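Local coordinates for hypothetical protein (Uncultured marine organism, PDB 2OD5) that is of unknown function but probably binds nucleic acid through a winged helix-turn-helix domain, at residues 18-23 with 49-54; 29-34 with 53-58. All blocks are in the same frame, centred on the assembly; numbering follows the deposited sequence.

Contact 1: 18-23 with 49-54; sequences EKIKKF and QQLGNV
I20 meets L51 and V54 with no flat group entering the contact: the ring of F23, about a turn beyond I20, stacks with the ring of H37, and Q50 OE1 is hydrogen-bonded to T47 OG1. The contact itself is purely aliphatic. I20 sends its longer branch across the gap, CG1 lying anti to the carbonyl carbon (chi1 -66°) and the chain running on extended to CD1. This single methyl touches L51 CD1 at 3.6 Å and V54 CG1 at 4.0 Å. I20 and L51 run antiparallel alongside each other, whereas V54 lies at a slant to the isoleucine. The two helices, 9-23 and 48-57, are the first and third of a winged-helix fold; the nearest CA atoms, those of I20 and V54, are 9.8 Å apart, a spacing that side chains from both helices fill. Long isoleucine suits it by bridging most of the way, and compact valine needs only one methyl to meet it. The CB of L51 does not point at helix 9-23, but CG anti to the backbone N (chi1 174°) swings CD1 in to I20. I20 also packs on I34 and I38 of helix 31-39 and on I61 of strand 61-71.

Contact 2: 29-34 with 53-58; sequences RNTAEI and NVLSKD
A small, buried apolar contact joins the start of helix 31-39 to the C-terminal half of helix 48-57, close to the centre of the chain. I34 and L55 meet end on, through their CD1 methyls, 4.2 Å apart, and L55 CD1 also lies 4.3 Å from T31 OG1. L55 aims its branches at the other helix with CG anti to the carbonyl carbon (chi1 -69°), and both aliphatic side chains also touch W82 of strand 75-84. T31 suits the border of this apolar patch: its hydroxyl accepts a hydrogen bond from W82 NE1, which satisfies a polar atom set beside leucine. The helix that carries T31 and I34 is fixed at its start by a capping box. Short N30, at the N-cap, can fold back onto the first turn, where OD1 takes E33 N at 2.9 Å (N-H...O 168°). E33 is long enough to return OE1 to N30 N, 3.0 Å away, and still offer OE2 to R29 NE in a salt bridge of 3.0 Å; OE2 lies nearly in the guanidinium plane, although the arginine comes from above the carboxylate plane. Helices 31-39 and 48-57, followed by the hairpin of strands 61-71 and 75-84, are the second and third helices of a winged helix-turn-helix, in which 48-57 occupies the position of the recognition helix, a role not established for this protein.

How the contacts relate
Contact 1 and contact 2 overlap on helix 48-57 at N53 and V54; V54 works in contact 1, and L55, next in sequence, in contact 2. Their centres lie about 5 Å apart. Together they tie that helix to helix 9-23 and to helix 31-39, so these three helices close on one apolar core. The junction is direct: I20 CG2 of contact 1 lies 3.8 Å from L55 CD2 of contact 2, and L51 CD2 packs 3.6 Å from T31 O. At the periphery F23 CZ approaches R29 CZ at 3.5 Å. No ligand or nucleic acid marks a site here; by analogy with other winged helices, the outward face of 48-57 would probably meet DNA.

Contact 1: 18-23 with 49-54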
ATOM      1  N   GLU A  18       7.555  -4.297  -6.523  1.00 35.96           N
ATOM      2  CA  GLU A  18       8.450  -3.333  -7.147  0.50 35.39           C
ATOM      3  C   GLU A  18       7.684  -2.116  -7.656  1.00 34.15           C
ATOM      4  O   GLU A  18       8.153  -0.986  -7.544  1.00 34.12           O
ATOM      5  CB  GLU A  18       9.245  -3.995  -8.282  0.50 37.44           C
ATOM      6  CG  GLU A  18      10.122  -5.143  -7.808  0.50 39.03           C
ATOM      7  N   LYS A  19       6.502  -2.342  -8.219  1.00 33.54           N
ATOM      8  CA  LYS A  19       5.678  -1.219  -8.672  1.00 34.99           C
ATOM      9  C   LYS A  19       5.244  -0.329  -7.515  1.00 34.24           C
ATOM     10  O   LYS A  19       5.285   0.896  -7.617  1.00 34.37           O
ATOM     11  CB  LYS A  19       4.421  -1.719  -9.365  1.00 36.31           C
ATOM     12  CG  LYS A  19       4.649  -2.276 -10.715  1.00 46.84           C
ATOM     13  CD  LYS A  19       3.302  -2.472 -11.384  1.00 54.37           C
ATOM     14  CE  LYS A  19       3.443  -3.225 -12.680  1.00 63.06           C
ATOM     15  NZ  LYS A  19       3.580  -2.319 -13.849  1.00 64.99           N
ATOM     16  N   ILE A  20       4.799  -0.965  -6.432  1.00 34.66           N
ATOM     17  CA  ILE A  20       4.329  -0.235  -5.269  1.00 33.80           C
ATOM     18  C   ILE A  20       5.469   0.646  -4.717  1.00 32.79           C
ATOM     19  O   ILE A  20       5.278   1.825  -4.434  1.00 34.43           O
ATOM     20  CB  ILE A  20       3.806  -1.173  -4.160  1.00 33.50           C
ATOM     21  CG1 ILE A  20       2.544  -1.940  -4.589  1.00 33.36           C
ATOM     22  CG2 ILE A  20       3.530  -0.367  -2.910  1.00 32.21           C
ATOM     23  CD1 ILE A  20       2.219  -3.134  -3.671  1.00 31.42           C
ATOM     24  N   LYS A  21       6.665   0.085  -4.579  1.00 32.50           N
ATOM     25  CA  LYS A  21       7.799   0.819  -4.015  1.00 34.12           C
ATOM     26  C   LYS A  21       8.163   2.050  -4.850  1.00 34.08           C
ATOM     27  O   LYS A  21       8.388   3.133  -4.317  1.00 33.02           O
ATOM     28  CB  LYS A  21       8.992  -0.116  -3.796  1.00 37.70           C
ATOM     29  CG  LYS A  21       8.796  -1.132  -2.684  1.00 47.50           C
ATOM     30  N   LYS A  22       8.154   1.899  -6.165  1.00 32.57           N
ATOM     31  CA  LYS A  22       8.378   3.028  -7.068  1.00 33.13           C
ATOM     32  C   LYS A  22       7.298   4.095  -6.943  1.00 32.89           C
ATOM     33  O   LYS A  22       7.583   5.301  -6.887  1.00 34.86           O
ATOM     34  CB  LYS A  22       8.470   2.531  -8.507  1.00 34.21           C
ATOM     35  CG  LYS A  22       9.799   1.858  -8.821  1.00 44.38           C
ATOM     36  CD  LYS A  22      10.908   2.873  -8.959  1.00 55.42           C
ATOM     37  N   PHE A  23       6.050   3.656  -6.881  1.00 32.61           N
ATOM     38  CA  PHE A  23       4.929   4.564  -6.736  1.00 31.50           C
ATOM     39  C   PHE A  23       5.006   5.371  -5.437  1.00 32.28           C
ATOM     40  O   PHE A  23       4.689   6.552  -5.432  1.00 32.22           O
ATOM     41  CB  PHE A  23       3.611   3.779  -6.808  1.00 32.40           C
ATOM     42  CG  PHE A  23       2.381   4.625  -6.732  1.00 31.77           C
ATOM     43  CD1 PHE A  23       2.103   5.572  -7.719  1.00 32.61           C
ATOM     44  CD2 PHE A  23       1.496   4.492  -5.674  1.00 30.67           C
ATOM     45  CE1 PHE A  23       0.976   6.354  -7.669  1.00 36.82           C
ATOM     46  CE2 PHE A  23       0.333   5.253  -5.642  1.00 34.14           C
ATOM     47  CZ  PHE A  23       0.081   6.191  -6.637  1.00 32.72           C
ATOM     48  N   GLN A  49      -8.370  -6.426  -1.223  1.00 32.86           N
ATOM     49  CA  GLN A  49      -8.070  -7.376  -0.141  0.50 34.80           C
ATOM     50  C   GLN A  49      -6.669  -7.964  -0.296  1.00 33.74           C
ATOM     51  O   GLN A  49      -5.871  -7.975   0.642  1.00 33.16           O
ATOM     52  CB  GLN A  49      -9.101  -8.507  -0.103  0.50 36.43           C
ATOM     53  CG  GLN A  49      -8.910  -9.475   1.059  0.50 35.47           C
ATOM     54  CD  GLN A  49     -10.087 -10.413   1.240  0.50 39.18           C
ATOM     55  OE1 GLN A  49     -10.696 -10.861   0.270  0.50 51.29           O
ATOM     56  NE2 GLN A  49     -10.405 -10.723   2.490  0.50 45.69           N
ATOM     57  N   GLN A  50      -6.363  -8.437  -1.489  1.00 32.79           N
ATOM     58  CA  GLN A  50      -5.043  -8.997  -1.757  0.50 32.76           C
ATOM     59  C   GLN A  50      -3.953  -7.947  -1.585  1.00 33.09           C
ATOM     60  O   GLN A  50      -2.891  -8.239  -1.046  1.00 32.12           O
ATOM     61  CB  GLN A  50      -4.986  -9.615  -3.154  0.50 32.62           C
ATOM     62  CG  GLN A  50      -5.776 -10.925  -3.282  0.50 31.33           C
ATOM     63  CD  GLN A  50      -5.913 -11.401  -4.717  0.50 38.17           C
ATOM     64  OE1 GLN A  50      -6.563 -10.757  -5.544  0.50 48.06           O
ATOM     65  NE2 GLN A  50      -5.312 -12.543  -5.016  0.50 47.80           N
ATOM     66  N   LEU A  51      -4.212  -6.734  -2.033  1.00 31.30           N
ATOM     67  CA  LEU A  51      -3.202  -5.653  -1.936  1.00 29.68           C
ATOM     68  C   LEU A  51      -2.888  -5.346  -0.469  1.00 30.68           C
ATOM     69  O   LEU A  51      -1.717  -5.161  -0.074  1.00 29.32           O
ATOM     70  CB  LEU A  51      -3.656  -4.406  -2.669  1.00 32.45           C
ATOM     71  CG  LEU A  51      -2.750  -3.166  -2.527  1.00 33.65           C
ATOM     72  CD1 LEU A  51      -1.353  -3.469  -3.078  1.00 33.97           C
ATOM     73  CD2 LEU A  51      -3.353  -1.934  -3.222  1.00 32.24           C
ATOM     74  N   GLY A  52      -3.909  -5.325   0.369  1.00 31.59           N
ATOM     75  CA  GLY A  52      -3.689  -5.104   1.797  1.00 34.87           C
ATOM     76  C   GLY A  52      -2.750  -6.135   2.387  1.00 34.03           C
ATOM     77  O   GLY A  52      -1.883  -5.798   3.196  1.00 34.70           O
ATOM     78  N   ASN A  53      -2.921  -7.403   1.988  1.00 33.91           N
ATOM     79  CA  ASN A  53      -2.029  -8.462   2.429  1.00 34.96           C
ATOM     80  C   ASN A  53      -0.594  -8.248   1.945  1.00 32.84           C
ATOM     81  O   ASN A  53       0.361  -8.393   2.724  1.00 34.00           O
ATOM     82  CB  ASN A  53      -2.540  -9.832   1.965  1.00 37.04           C
ATOM     83  CG  ASN A  53      -3.823 -10.239   2.681  1.00 49.02           C
ATOM     84  OD1 ASN A  53      -4.106  -9.748   3.777  1.00 53.13           O
ATOM     85  ND2 ASN A  53      -4.614 -11.127   2.057  1.00 49.39           N
ATOM     86  N   VAL A  54      -0.447  -7.901   0.674  1.00 31.71           N
ATOM     87  CA  VAL A  54       0.857  -7.669   0.092  1.00 30.59           C
ATOM     88  C   VAL A  54       1.566  -6.538   0.823  1.00 31.03           C
ATOM     89  O   VAL A  54       2.758  -6.623   1.137  1.00 34.16           O
ATOM     90  CB  VAL A  54       0.758  -7.309  -1.408  1.00 31.30           C
ATOM     91  CG1 VAL A  54       2.126  -6.791  -1.941  1.00 33.98           C
ATOM     92  CG2 VAL A  54       0.242  -8.516  -2.202  1.00 33.56           C
TER

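Contact 2: 29-34 with 53-58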
ATOM      1  N   ARG A  29       1.012   7.175   0.167  1.00 31.83           N
ATOM      2  CA  ARG A  29      -0.250   7.120  -0.590  1.00 32.32           C
ATOM      3  C   ARG A  29      -1.192   6.157   0.090  1.00 30.86           C
ATOM      4  O   ARG A  29      -0.766   5.270   0.824  1.00 30.27           O
ATOM      5  CB  ARG A  29      -0.012   6.642  -2.046  1.00 34.07           C
ATOM      6  CG  ARG A  29       0.963   7.497  -2.831  1.00 35.98           C
ATOM      7  CD  ARG A  29       0.526   8.958  -2.949  1.00 43.41           C
ATOM      8  NE  ARG A  29      -0.313   9.178  -4.105  1.00 46.61           N
ATOM      9  CZ  ARG A  29       0.144   9.443  -5.331  1.00 47.63           C
ATOM     10  NH1 ARG A  29       1.446   9.510  -5.588  1.00 50.40           N
ATOM     11  NH2 ARG A  29      -0.720   9.610  -6.314  1.00 51.99           N
ATOM     12  N   ASN A  30      -2.489   6.318  -0.147  1.00 30.69           N
ATOM     13  CA  ASN A  30      -3.463   5.436   0.474  1.00 31.16           C
ATOM     14  C   ASN A  30      -3.735   4.197  -0.384  1.00 29.86           C
ATOM     15  O   ASN A  30      -3.318   4.117  -1.557  1.00 31.14           O
ATOM     16  CB  ASN A  30      -4.757   6.198   0.878  1.00 32.64           C
ATOM     17  CG  ASN A  30      -5.592   6.610  -0.294  1.00 39.65           C
ATOM     18  OD1 ASN A  30      -5.842   5.826  -1.214  1.00 35.95           O
ATOM     19  ND2 ASN A  30      -6.065   7.843  -0.262  1.00 42.86           N
ATOM     20  N   THR A  31      -4.351   3.193   0.213  1.00 30.86           N
ATOM     21  CA  THR A  31      -4.507   1.896  -0.432  1.00 32.22           C
ATOM     22  C   THR A  31      -5.259   1.991  -1.766  1.00 32.59           C
ATOM     23  O   THR A  31      -4.920   1.294  -2.728  1.00 34.03           O
ATOM     24  CB  THR A  31      -5.266   0.872   0.469  1.00 36.19           C
ATOM     25  OG1 THR A  31      -4.604   0.734   1.732  1.00 35.43           O
ATOM     26  CG2 THR A  31      -5.296  -0.523  -0.197  1.00 37.15           C
ATOM     27  N   ALA A  32      -6.249   2.866  -1.813  1.00 33.07           N
ATOM     28  CA  ALA A  32      -7.040   3.092  -3.026  1.00 33.85           C
ATOM     29  C   ALA A  32      -6.209   3.647  -4.173  1.00 32.49           C
ATOM     30  O   ALA A  32      -6.349   3.223  -5.330  1.00 29.98           O
ATOM     31  CB  ALA A  32      -8.227   4.048  -2.705  1.00 34.11           C
ATOM     32  N   GLU A  33      -5.394   4.661  -3.877  1.00 30.68           N
ATOM     33  CA  GLU A  33      -4.483   5.212  -4.861  1.00 31.99           C
ATOM     34  C   GLU A  33      -3.481   4.157  -5.352  1.00 29.14           C
ATOM     35  O   GLU A  33      -3.169   4.080  -6.548  1.00 30.43           O
ATOM     36  CB  GLU A  33      -3.708   6.380  -4.267  1.00 31.38           C
ATOM     37  CG  GLU A  33      -4.525   7.567  -3.851  1.00 37.70           C
ATOM     38  CD  GLU A  33      -3.606   8.637  -3.252  1.00 44.33           C
ATOM     39  OE1 GLU A  33      -3.117   8.454  -2.083  1.00 46.91           O
ATOM     40  OE2 GLU A  33      -3.323   9.617  -3.980  1.00 53.66           O
ATOM     41  N   ILE A  34      -2.966   3.338  -4.442  1.00 28.48           N
ATOM     42  CA  ILE A  34      -2.013   2.300  -4.791  1.00 29.04           C
ATOM     43  C   ILE A  34      -2.668   1.269  -5.702  1.00 29.64           C
ATOM     44  O   ILE A  34      -2.129   0.925  -6.758  1.00 28.63           O
ATOM     45  CB  ILE A  34      -1.400   1.610  -3.537  1.00 28.79           C
ATOM     46  CG1 ILE A  34      -0.640   2.639  -2.665  1.00 29.66           C
ATOM     47  CG2 ILE A  34      -0.427   0.498  -3.952  1.00 29.56           C
ATOM     48  CD1 ILE A  34      -0.273   2.107  -1.279  1.00 32.03           C
ATOM     49  N   ASN A  53      -2.921  -7.403   1.988  1.00 33.91           N
ATOM     50  CA  ASN A  53      -2.029  -8.462   2.429  1.00 34.96           C
ATOM     51  C   ASN A  53      -0.594  -8.248   1.945  1.00 32.84           C
ATOM     52  O   ASN A  53       0.361  -8.393   2.724  1.00 34.00           O
ATOM     53  CB  ASN A  53      -2.540  -9.832   1.965  1.00 37.04           C
ATOM     54  CG  ASN A  53      -3.823 -10.239   2.681  1.00 49.02           C
ATOM     55  OD1 ASN A  53      -4.106  -9.748   3.777  1.00 53.13           O
ATOM     56  ND2 ASN A  53      -4.614 -11.127   2.057  1.00 49.39           N
ATOM     57  N   VAL A  54      -0.447  -7.901   0.674  1.00 31.71           N
ATOM     58  CA  VAL A  54       0.857  -7.669   0.092  1.00 30.59           C
ATOM     59  C   VAL A  54       1.566  -6.538   0.823  1.00 31.03           C
ATOM     60  O   VAL A  54       2.758  -6.623   1.137  1.00 34.16           O
ATOM     61  CB  VAL A  54       0.758  -7.309  -1.408  1.00 31.30           C
ATOM     62  CG1 VAL A  54       2.126  -6.791  -1.941  1.00 33.98           C
ATOM     63  CG2 VAL A  54       0.242  -8.516  -2.202  1.00 33.56           C
ATOM     64  N   LEU A  55       0.845  -5.461   1.066  1.00 29.27           N
ATOM     65  CA  LEU A  55       1.428  -4.284   1.726  1.00 29.96           C
ATOM     66  C   LEU A  55       1.859  -4.612   3.141  1.00 31.21           C
ATOM     67  O   LEU A  55       2.929  -4.182   3.581  1.00 30.95           O
ATOM     68  CB  LEU A  55       0.416  -3.122   1.735  1.00 29.14           C
ATOM     69  CG  LEU A  55       0.093  -2.465   0.386  1.00 29.63           C
ATOM     70  CD1 LEU A  55      -1.150  -1.532   0.528  1.00 29.06           C
ATOM     71  CD2 LEU A  55       1.267  -1.707  -0.148  1.00 29.97           C
ATOM     72  N   SER A  56       1.031  -5.366   3.861  1.00 30.29           N
ATOM     73  CA  SER A  56       1.355  -5.767   5.256  1.00 34.03           C
ATOM     74  C   SER A  56       2.538  -6.691   5.318  1.00 34.37           C
ATOM     75  O   SER A  56       3.412  -6.551   6.207  1.00 37.93           O
ATOM     76  CB  SER A  56       0.162  -6.474   5.899  1.00 35.13           C
ATOM     77  OG  SER A  56      -0.874  -5.551   6.095  1.00 47.63           O
ATOM     78  N   LYS A  57       2.596  -7.630   4.380  1.00 32.82           N
ATOM     79  CA  LYS A  57       3.646  -8.642   4.348  0.50 34.88           C
ATOM     80  C   LYS A  57       5.005  -8.095   3.888  1.00 33.98           C
ATOM     81  O   LYS A  57       6.050  -8.615   4.268  1.00 32.95           O
ATOM     82  CB  LYS A  57       3.235  -9.822   3.457  0.50 36.83           C
ATOM     83  CG  LYS A  57       4.317 -10.888   3.334  0.50 39.09           C
ATOM     84  CD  LYS A  57       3.826 -12.230   2.829  0.50 38.46           C
ATOM     85  CE  LYS A  57       4.975 -13.238   2.908  0.50 43.16           C
ATOM     86  NZ  LYS A  57       4.756 -14.407   2.020  0.50 51.49           N
ATOM     87  N   ASP A  58       4.995  -7.058   3.061  1.00 32.03           N
ATOM     88  CA  ASP A  58       6.236  -6.487   2.560  1.00 31.56           C
ATOM     89  C   ASP A  58       6.795  -5.570   3.623  1.00 29.92           C
ATOM     90  O   ASP A  58       6.249  -4.510   3.873  1.00 32.51           O
ATOM     91  CB  ASP A  58       6.022  -5.717   1.262  1.00 30.76           C
ATOM     92  CG  ASP A  58       7.324  -5.256   0.647  1.00 36.28           C
ATOM     93  OD1 ASP A  58       8.327  -5.099   1.388  1.00 33.48           O
ATOM     94  OD2 ASP A  58       7.383  -5.042  -0.584  1.00 41.75           O
TER